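Beta-hexosaminidase (PDB 6JTJ) probably cleaves terminal beta-1,4-linked N-acetylglucosamine from peptidoglycan fragments, a step in recycling the bacterial cell wall. Local coordinates at residues Leu121-Val126 / Ile177-Phe182; Thr164-Leu169 / Gly209-Gly214; Asn125-Ile130 / Thr141-Val146. All coordinates share one frame; numbering follows the deposited sequence.

In the fold
The family 3 hydrolase domain is built as a beta/alpha barrel. Residues 121-126, the loop and first turn of helix 124-134, open contact 1; contact 3 starts from the same stretch, sharing Asn125 and Val126. Contact 3 closes first, when helix 136-155 folds back on helix 124-134. Residues 164-169 then follow strand 161-162 and open contact 2. Contact 1 closes next, at residues 177-182, as the longer loop from the same start. Contact 2 closes last, at strand 208-212, so contacts 1 and 2 cross. They touch through Ser181 and Asp168, and both reach the bound N-acetylglucosamine. Contact 3 lies further out, its centre about 16 Å from that of contact 2. Leu127 packs on Phe182 between contacts 3 and 1.

Contact 1: residues Leu121-Val126 / Ile177-Phe182; sequences LPAMNV and IGNRSF. With NAG (2-acetamido-2-deoxy-beta-D-glucopyranose), chain I.
Asn125 and Asn179 make the backbone hydrogen bond of this contact. Asn125 N, in the first turn of helix 124-134, donates to Asn179 O at 3.1 Å, with an N-H...O angle of 146°. Nearby, a water molecule donates to both Asn125 O and Phe182 O and so joins the two backbones again.

The two asparagine side chains touch without a bond between their amides. Asn125 OD1 lies 3.4 Å from Asn179 CB, and the amide planes are 39° apart. Asn179 also sets its amide group against Ala123, whose CB is 3.7 Å from Asn179 CG. Asn179 meets Asn179 of the second subunit as well.

The apolar part is a Met-aromatic contact. Met124 CB sits over one face of the Phe182 ring, 4.1 Å from its centroid and offset toward the rim, a CH-pi contact. The bend at chi2 (-60°) brings Met124 SD beside the rim of the ring, where it approaches obliquely, 3.5 Å from Phe182 CE1.

Arg180 turns away from helix 124-134 to the sugar. Its NH2 makes a weak hydrogen bond to O3 of N-acetylglucosamine at 3.0 Å. Glu107 of strand 101-108 holds NE of the same guanidinium in a salt bridge, and Val176 O accepts from NH1. Arg180 is a predicted substrate-binding residue.

The 177-182 loop thus spans from the sugar site to the start of helix 124-134. Met124 also rests on Val146 of helix 136-155, and Phe182 packs on Leu192 and Ala193 of helix 186-202.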
# COMPACT_ATOMS: atom_id res chain seq x y z
N LEU C 121 -1.53 -13.73 -13.63
CA LEU C 121 -2.66 -14.05 -12.76
C LEU C 121 -3.57 -12.84 -12.57
O LEU C 121 -3.08 -11.72 -12.46
CB LEU C 121 -2.15 -14.52 -11.40
CG LEU C 121 -1.25 -15.76 -11.41
CD1 LEU C 121 -0.49 -15.86 -10.11
CD2 LEU C 121 -2.06 -17.02 -11.66
N PRO C 122 -4.88 -13.07 -12.50
CA PRO C 122 -5.78 -11.98 -12.29
C PRO C 122 -5.77 -11.57 -10.84
O PRO C 122 -5.42 -12.39 -9.98
CB PRO C 122 -7.14 -12.59 -12.61
CG PRO C 122 -6.98 -14.03 -12.23
CD PRO C 122 -5.59 -14.35 -12.68
N ALA C 123 -6.16 -10.33 -10.57
CA ALA C 123 -6.39 -9.90 -9.20
C ALA C 123 -7.56 -10.71 -8.61
O ALA C 123 -8.49 -11.07 -9.32
CB ALA C 123 -6.70 -8.42 -9.17
N MET C 124 -7.52 -10.98 -7.31
CA MET C 124 -8.58 -11.77 -6.68
C MET C 124 -9.97 -11.15 -6.77
O MET C 124 -10.96 -11.87 -6.77
CB MET C 124 -8.24 -12.08 -5.23
CG MET C 124 -7.03 -12.97 -5.04
SD MET C 124 -7.21 -14.59 -5.82
CE MET C 124 -6.44 -14.33 -7.41
N ASN C 125 -10.07 -9.83 -6.88
CA ASN C 125 -11.40 -9.25 -6.99
C ASN C 125 -12.11 -9.63 -8.30
O ASN C 125 -13.33 -9.54 -8.37
CB ASN C 125 -11.39 -7.74 -6.80
CG ASN C 125 -10.96 -7.00 -8.04
OD1 ASN C 125 -10.02 -7.40 -8.73
ND2 ASN C 125 -11.63 -5.90 -8.31
N VAL C 126 -11.34 -10.02 -9.31
CA VAL C 126 -11.90 -10.50 -10.55
C VAL C 126 -12.77 -11.72 -10.27
O VAL C 126 -13.82 -11.86 -10.87
CB VAL C 126 -10.80 -10.83 -11.58
CG1 VAL C 126 -11.38 -11.53 -12.79
CG2 VAL C 126 -10.09 -9.55 -12.02
N ILE C 177 -4.84 -2.89 0.09
CA ILE C 177 -5.47 -4.18 -0.17
C ILE C 177 -6.14 -4.04 -1.52
O ILE C 177 -5.78 -4.74 -2.45
CB ILE C 177 -6.47 -4.60 0.92
CG1 ILE C 177 -5.79 -4.71 2.30
CG2 ILE C 177 -7.15 -5.92 0.56
CD1 ILE C 177 -4.60 -5.63 2.36
N GLY C 178 -7.07 -3.11 -1.62
CA GLY C 178 -7.70 -2.78 -2.89
C GLY C 178 -8.32 -3.95 -3.62
O GLY C 178 -9.12 -4.67 -3.04
N ASN C 179 -7.88 -4.17 -4.85
CA ASN C 179 -8.38 -5.28 -5.59
C ASN C 179 -7.76 -6.66 -5.20
O ASN C 179 -8.07 -7.67 -5.79
CB ASN C 179 -8.30 -4.97 -7.09
CG ASN C 179 -6.87 -5.06 -7.63
OD1 ASN C 179 -5.96 -5.47 -6.93
ND2 ASN C 179 -6.70 -4.71 -8.89
N ARG C 180 -6.91 -6.69 -4.19
CA ARG C 180 -6.36 -7.95 -3.70
C ARG C 180 -7.38 -8.75 -2.89
O ARG C 180 -7.16 -9.94 -2.64
CB ARG C 180 -5.15 -7.70 -2.85
CG ARG C 180 -3.98 -7.08 -3.62
CD ARG C 180 -3.01 -6.43 -2.68
NE ARG C 180 -2.34 -7.43 -1.86
CZ ARG C 180 -1.66 -7.16 -0.75
NH1 ARG C 180 -1.59 -5.91 -0.31
NH2 ARG C 180 -1.06 -8.14 -0.09
N SER C 181 -8.46 -8.09 -2.47
CA SER C 181 -9.54 -8.75 -1.76
C SER C 181 -10.54 -9.34 -2.76
O SER C 181 -10.84 -8.73 -3.79
CB SER C 181 -10.24 -7.77 -0.84
OG SER C 181 -11.46 -8.26 -0.38
N PHE C 182 -11.05 -10.55 -2.45
CA PHE C 182 -12.03 -11.21 -3.30
C PHE C 182 -13.31 -10.39 -3.43
O PHE C 182 -13.85 -10.28 -4.52
CB PHE C 182 -12.45 -12.56 -2.73
CG PHE C 182 -11.43 -13.66 -2.89
CD1 PHE C 182 -11.20 -14.26 -4.11
CD2 PHE C 182 -10.71 -14.12 -1.79
CE1 PHE C 182 -10.29 -15.28 -4.25
CE2 PHE C 182 -9.81 -15.14 -1.92
CZ PHE C 182 -9.58 -15.72 -3.15
C1 NAG I . 3.59 -7.62 3.85
C2 NAG I . 2.36 -7.73 2.94
C3 NAG I . 1.94 -9.18 2.79
C4 NAG I . 3.12 -10.05 2.39
C5 NAG I . 4.24 -9.96 3.41
C6 NAG I . 5.50 -10.69 2.91
C7 NAG I . 0.39 -6.20 2.78
C8 NAG I . 0.71 -6.03 1.35
N2 NAG I . 1.22 -7.00 3.45
O1 NAG I . 4.28 -6.41 3.61
O3 NAG I . 0.89 -9.25 1.85
O4 NAG I . 2.74 -11.39 2.22
O5 NAG I . 4.59 -8.60 3.59
O6 NAG I . 6.05 -10.11 1.74
O7 NAG I . -0.56 -5.58 3.28
O HOH W 1 -15.07 -8.41 -5.96

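Contact 2: residues Thr164-Leu169 / Gly209-Gly214. With NAG (2-acetamido-2-deoxy-beta-D-glucopyranose), chain I.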
# COMPACT_ATOMS: atom_id res chain seq x y z
N THR C 164 -0.75 -16.76 -0.09
CA THR C 164 -2.06 -16.46 -0.60
C THR C 164 -2.99 -17.52 -0.02
O THR C 164 -2.56 -18.65 0.26
CB THR C 164 -2.02 -16.44 -2.14
OG1 THR C 164 -3.17 -15.78 -2.67
CG2 THR C 164 -1.90 -17.85 -2.72
N PRO C 165 -4.28 -17.18 0.17
CA PRO C 165 -4.99 -15.99 -0.24
C PRO C 165 -5.17 -14.89 0.79
O PRO C 165 -5.20 -15.14 2.01
CB PRO C 165 -6.36 -16.53 -0.55
CG PRO C 165 -6.57 -17.58 0.50
CD PRO C 165 -5.21 -18.22 0.67
N VAL C 166 -5.39 -13.69 0.27
CA VAL C 166 -5.93 -12.58 1.02
C VAL C 166 -7.39 -12.88 1.41
O VAL C 166 -8.21 -13.17 0.55
CB VAL C 166 -5.86 -11.29 0.19
CG1 VAL C 166 -6.61 -10.15 0.87
CG2 VAL C 166 -4.41 -10.90 -0.02
N LEU C 167 -7.67 -12.80 2.70
CA LEU C 167 -8.99 -13.03 3.27
C LEU C 167 -9.60 -11.75 3.81
O LEU C 167 -10.70 -11.74 4.37
CB LEU C 167 -8.87 -14.04 4.41
CG LEU C 167 -8.32 -15.41 4.04
CD1 LEU C 167 -8.26 -16.32 5.26
CD2 LEU C 167 -9.15 -16.06 2.96
N ASP C 168 -8.89 -10.64 3.64
CA ASP C 168 -9.39 -9.33 4.01
C ASP C 168 -10.65 -9.01 3.22
O ASP C 168 -10.77 -9.39 2.05
CB ASP C 168 -8.33 -8.26 3.72
CG ASP C 168 -7.01 -8.54 4.44
OD1 ASP C 168 -7.04 -8.85 5.66
OD2 ASP C 168 -5.95 -8.39 3.79
N LEU C 169 -11.59 -8.33 3.86
CA LEU C 169 -12.86 -7.98 3.21
C LEU C 169 -12.73 -6.60 2.56
O LEU C 169 -12.11 -5.70 3.10
CB LEU C 169 -13.99 -7.92 4.23
CG LEU C 169 -14.19 -9.12 5.17
CD1 LEU C 169 -15.44 -8.90 6.04
CD2 LEU C 169 -14.32 -10.41 4.38
N GLY C 209 -3.37 -17.54 4.85
CA GLY C 209 -4.37 -16.50 4.91
C GLY C 209 -3.78 -15.19 5.39
O GLY C 209 -2.98 -15.19 6.30
N LYS C 210 -4.18 -14.09 4.76
CA LYS C 210 -3.67 -12.76 5.11
C LYS C 210 -4.84 -11.77 5.15
O LYS C 210 -5.74 -11.91 4.33
CB LYS C 210 -2.71 -12.26 4.02
CG LYS C 210 -1.72 -13.29 3.55
CD LYS C 210 -0.53 -12.64 2.84
CE LYS C 210 -0.87 -12.12 1.46
NZ LYS C 210 0.37 -12.12 0.61
N HIS C 211 -4.85 -10.76 6.04
CA HIS C 211 -3.87 -10.50 7.08
C HIS C 211 -4.63 -10.53 8.39
O HIS C 211 -5.44 -9.65 8.65
CB HIS C 211 -3.19 -9.15 6.87
CG HIS C 211 -2.58 -9.00 5.52
ND1 HIS C 211 -3.33 -8.76 4.38
CD2 HIS C 211 -1.29 -9.07 5.12
CE1 HIS C 211 -2.52 -8.66 3.34
NE2 HIS C 211 -1.28 -8.85 3.76
N PHE C 212 -4.39 -11.56 9.19
CA PHE C 212 -5.18 -11.82 10.39
C PHE C 212 -5.06 -10.67 11.38
O PHE C 212 -3.95 -10.22 11.65
CB PHE C 212 -4.67 -13.10 11.07
CG PHE C 212 -5.40 -13.42 12.35
CD1 PHE C 212 -6.58 -14.15 12.31
CD2 PHE C 212 -4.90 -13.01 13.55
CE1 PHE C 212 -7.27 -14.44 13.46
CE2 PHE C 212 -5.58 -13.32 14.73
CZ PHE C 212 -6.75 -14.04 14.69
N PRO C 213 -6.17 -10.25 11.99
CA PRO C 213 -7.54 -10.72 11.90
C PRO C 213 -8.43 -9.99 10.89
O PRO C 213 -9.66 -10.17 10.92
CB PRO C 213 -8.05 -10.46 13.31
CG PRO C 213 -7.39 -9.16 13.66
CD PRO C 213 -6.05 -9.19 13.00
N GLY C 214 -7.82 -9.21 9.99
CA GLY C 214 -8.58 -8.54 8.92
C GLY C 214 -8.10 -7.13 8.69
O GLY C 214 -8.22 -6.28 9.56
C1 NAG I . 3.59 -7.62 3.85
C2 NAG I . 2.36 -7.73 2.94
C3 NAG I . 1.94 -9.18 2.79
C4 NAG I . 3.12 -10.05 2.39
C5 NAG I . 4.24 -9.96 3.41
C6 NAG I . 5.50 -10.69 2.91
C7 NAG I . 0.39 -6.20 2.78
C8 NAG I . 0.71 -6.03 1.35
N2 NAG I . 1.22 -7.00 3.45
O1 NAG I . 4.28 -6.41 3.61
O3 NAG I . 0.89 -9.25 1.85
O4 NAG I . 2.74 -11.39 2.22
O5 NAG I . 4.59 -8.60 3.59
O6 NAG I . 6.05 -10.11 1.74
O7 NAG I . -0.56 -5.58 3.28
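The carboxylate of Asp168 and the ring of His211 lie nearly in one plane, only 7° apart. Asp168 OD2 uses its syn lone pair to accept from His211 ND1 at 2.7 Å. The oxygen lies in the ring plane. Asp168 OD1 takes the backbone N of His211 at 2.9 Å, and this donor comes from above the carboxylate plane. One aspartate thus grips both the main chain and the ring of His211. OD1 also accepts from His215 N.

The peptide bond between Lys210 and His211 is cis. Lys210 CB lies 3.4 Å above the centre of the His211 ring. The ring is thus held at its edge by Asp168 and covered on one face by Lys210 CB. Beyond CB the lysine chain bends at chi3 (-73°), and Lys210 CE passes Val166 CG2 obliquely at 4.0 Å. Lys210 NZ reaches O4 of N-acetylglucosamine at 3.0 Å and also bonds O3. Glu107 forms a salt bridge with the same NZ.

The backbones are joined by a single bridge between Val166 and Lys210. Lys210 N donates to Pro165 O, and Leu167 N donates to Lys210 O at 2.7 Å with an angle of 171°. Gly209 CA packs on Leu167 CD1 at 3.9 Å.

His211 NE2 shares a hydrogen bond with O3 of the sugar, in either direction. Asp168 acts as a second-shell residue: its bond to ND1 fixes the rotation of the ring and turns NE2 to the ligand. The arrangement is consistent with the predicted substrate-binding role of Lys210 and His211.

Contact 3: residues Asn125-Ile130 / Thr141-Val146; sequences NVLGQI and TAAGQV
Leu127 reaches from helix 124-134 into the surface of helix 136-155, where it meets Ala142, Ala143 and Val146. Its CB already points toward the second helix. CG stands anti to the carbonyl carbon (chi1 -62°), which sends the branched end across to helix 136-155, where CD1 and CD2 part.

Leu127 CD1 goes to Ala143, lying 4.0 Å from Ala143 CB and equally close to its CA. The same methyl packs on Phe182, which comes from the loop before helix 186-202. CD2 takes the other branch. Leu127 CD2 lies 3.8 Å from Ala142 CB and 3.7 Å from Ala143 N, so it rests on the backbone between the two alanines. Val146 CG2 borders Leu127 CD2 at 4.3 Å, one turn further along. The small alanines let the leucine come close to the helix surface.

Ile130 adds a second touch one turn after Leu127. Ile130 CD1 meets Ala142 CB at 4.0 Å, so this alanine receives both side chains.

The two helices form an antiparallel helical hairpin. Their axes here approach to 10.0 Å, and their directions differ by 157°. The nearest CA atoms are those of Leu127 and Ala143. Helix 369-382 packs beside the pair, with Leu381 against Ile130 and Phe377 against Ala142. Helix 186-202 touches the second helix through Ala195 on Ala143 and Leu196 on Val146.

No hydrogen bond crosses between the segments. The side chains meet through aliphatic carbons, apart from the van der Waals touch of Leu127 CD2 on the backbone of Ala143. The hairpin is held here by the fit and burial of apolar groups, while the backbone hydrogen bonds stay within each helix.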
# COMPACT_ATOMS: atom_id res chain seq x y z
N ASN C 125 -10.07 -9.83 -6.88
CA ASN C 125 -11.40 -9.25 -6.99
C ASN C 125 -12.11 -9.63 -8.30
O ASN C 125 -13.33 -9.54 -8.37
CB ASN C 125 -11.39 -7.74 -6.80
CG ASN C 125 -10.96 -7.00 -8.04
OD1 ASN C 125 -10.02 -7.40 -8.73
ND2 ASN C 125 -11.63 -5.90 -8.31
N VAL C 126 -11.34 -10.02 -9.31
CA VAL C 126 -11.90 -10.50 -10.55
C VAL C 126 -12.77 -11.72 -10.27
O VAL C 126 -13.82 -11.86 -10.87
CB VAL C 126 -10.80 -10.83 -11.58
CG1 VAL C 126 -11.38 -11.53 -12.79
CG2 VAL C 126 -10.09 -9.55 -12.02
N LEU C 127 -12.35 -12.57 -9.32
CA LEU C 127 -13.13 -13.73 -8.95
C LEU C 127 -14.41 -13.35 -8.24
O LEU C 127 -15.44 -13.95 -8.45
CB LEU C 127 -12.30 -14.70 -8.11
CG LEU C 127 -11.09 -15.24 -8.87
CD1 LEU C 127 -10.11 -15.90 -7.92
CD2 LEU C 127 -11.51 -16.20 -9.97
N GLY C 128 -14.36 -12.31 -7.42
CA GLY C 128 -15.56 -11.79 -6.78
C GLY C 128 -16.52 -11.12 -7.76
O GLY C 128 -17.72 -11.08 -7.52
N GLN C 129 -15.99 -10.57 -8.84
CA GLN C 129 -16.84 -10.00 -9.88
C GLN C 129 -17.57 -11.11 -10.64
O GLN C 129 -18.73 -10.93 -11.02
CB GLN C 129 -16.02 -9.13 -10.83
CG GLN C 129 -15.57 -7.85 -10.18
CD GLN C 129 -14.58 -7.07 -11.02
OE1 GLN C 129 -13.80 -7.63 -11.80
NE2 GLN C 129 -14.62 -5.76 -10.88
N ILE C 130 -16.88 -12.22 -10.91
CA ILE C 130 -17.52 -13.39 -11.51
C ILE C 130 -18.62 -13.91 -10.58
O ILE C 130 -19.69 -14.27 -11.02
CB ILE C 130 -16.51 -14.51 -11.79
CG1 ILE C 130 -15.55 -14.10 -12.88
CG2 ILE C 130 -17.23 -15.79 -12.20
CD1 ILE C 130 -14.37 -15.02 -13.09
N THR C 141 -15.39 -22.32 -9.53
CA THR C 141 -14.68 -23.06 -10.56
C THR C 141 -13.50 -22.27 -11.08
O THR C 141 -12.40 -22.80 -11.29
CB THR C 141 -15.64 -23.38 -11.73
OG1 THR C 141 -16.74 -24.16 -11.25
CG2 THR C 141 -14.93 -24.15 -12.84
N ALA C 142 -13.73 -20.99 -11.31
CA ALA C 142 -12.67 -20.12 -11.80
C ALA C 142 -11.55 -20.01 -10.74
O ALA C 142 -10.38 -20.10 -11.07
CB ALA C 142 -13.22 -18.75 -12.13
N ALA C 143 -11.94 -19.83 -9.48
CA ALA C 143 -10.97 -19.75 -8.37
C ALA C 143 -10.11 -21.00 -8.29
O ALA C 143 -8.89 -20.91 -8.13
CB ALA C 143 -11.69 -19.51 -7.05
N GLY C 144 -10.71 -22.17 -8.47
CA GLY C 144 -9.98 -23.45 -8.45
C GLY C 144 -8.93 -23.53 -9.54
O GLY C 144 -7.79 -23.98 -9.31
N GLN C 145 -9.28 -23.06 -10.72
CA GLN C 145 -8.33 -23.02 -11.84
C GLN C 145 -7.20 -22.03 -11.62
O GLN C 145 -6.04 -22.32 -11.91
CB GLN C 145 -9.04 -22.67 -13.15
CG GLN C 145 -10.05 -23.74 -13.64
CD GLN C 145 -9.43 -25.15 -13.78
OE1 GLN C 145 -8.47 -25.37 -14.53
NE2 GLN C 145 -9.92 -26.09 -12.97
N VAL C 146 -7.52 -20.86 -11.08
CA VAL C 146 -6.47 -19.88 -10.75
C VAL C 146 -5.50 -20.49 -9.74
O VAL C 146 -4.30 -20.45 -9.94
CB VAL C 146 -7.07 -18.56 -10.21
CG1 VAL C 146 -5.97 -17.67 -9.66
CG2 VAL C 146 -7.82 -17.84 -11.32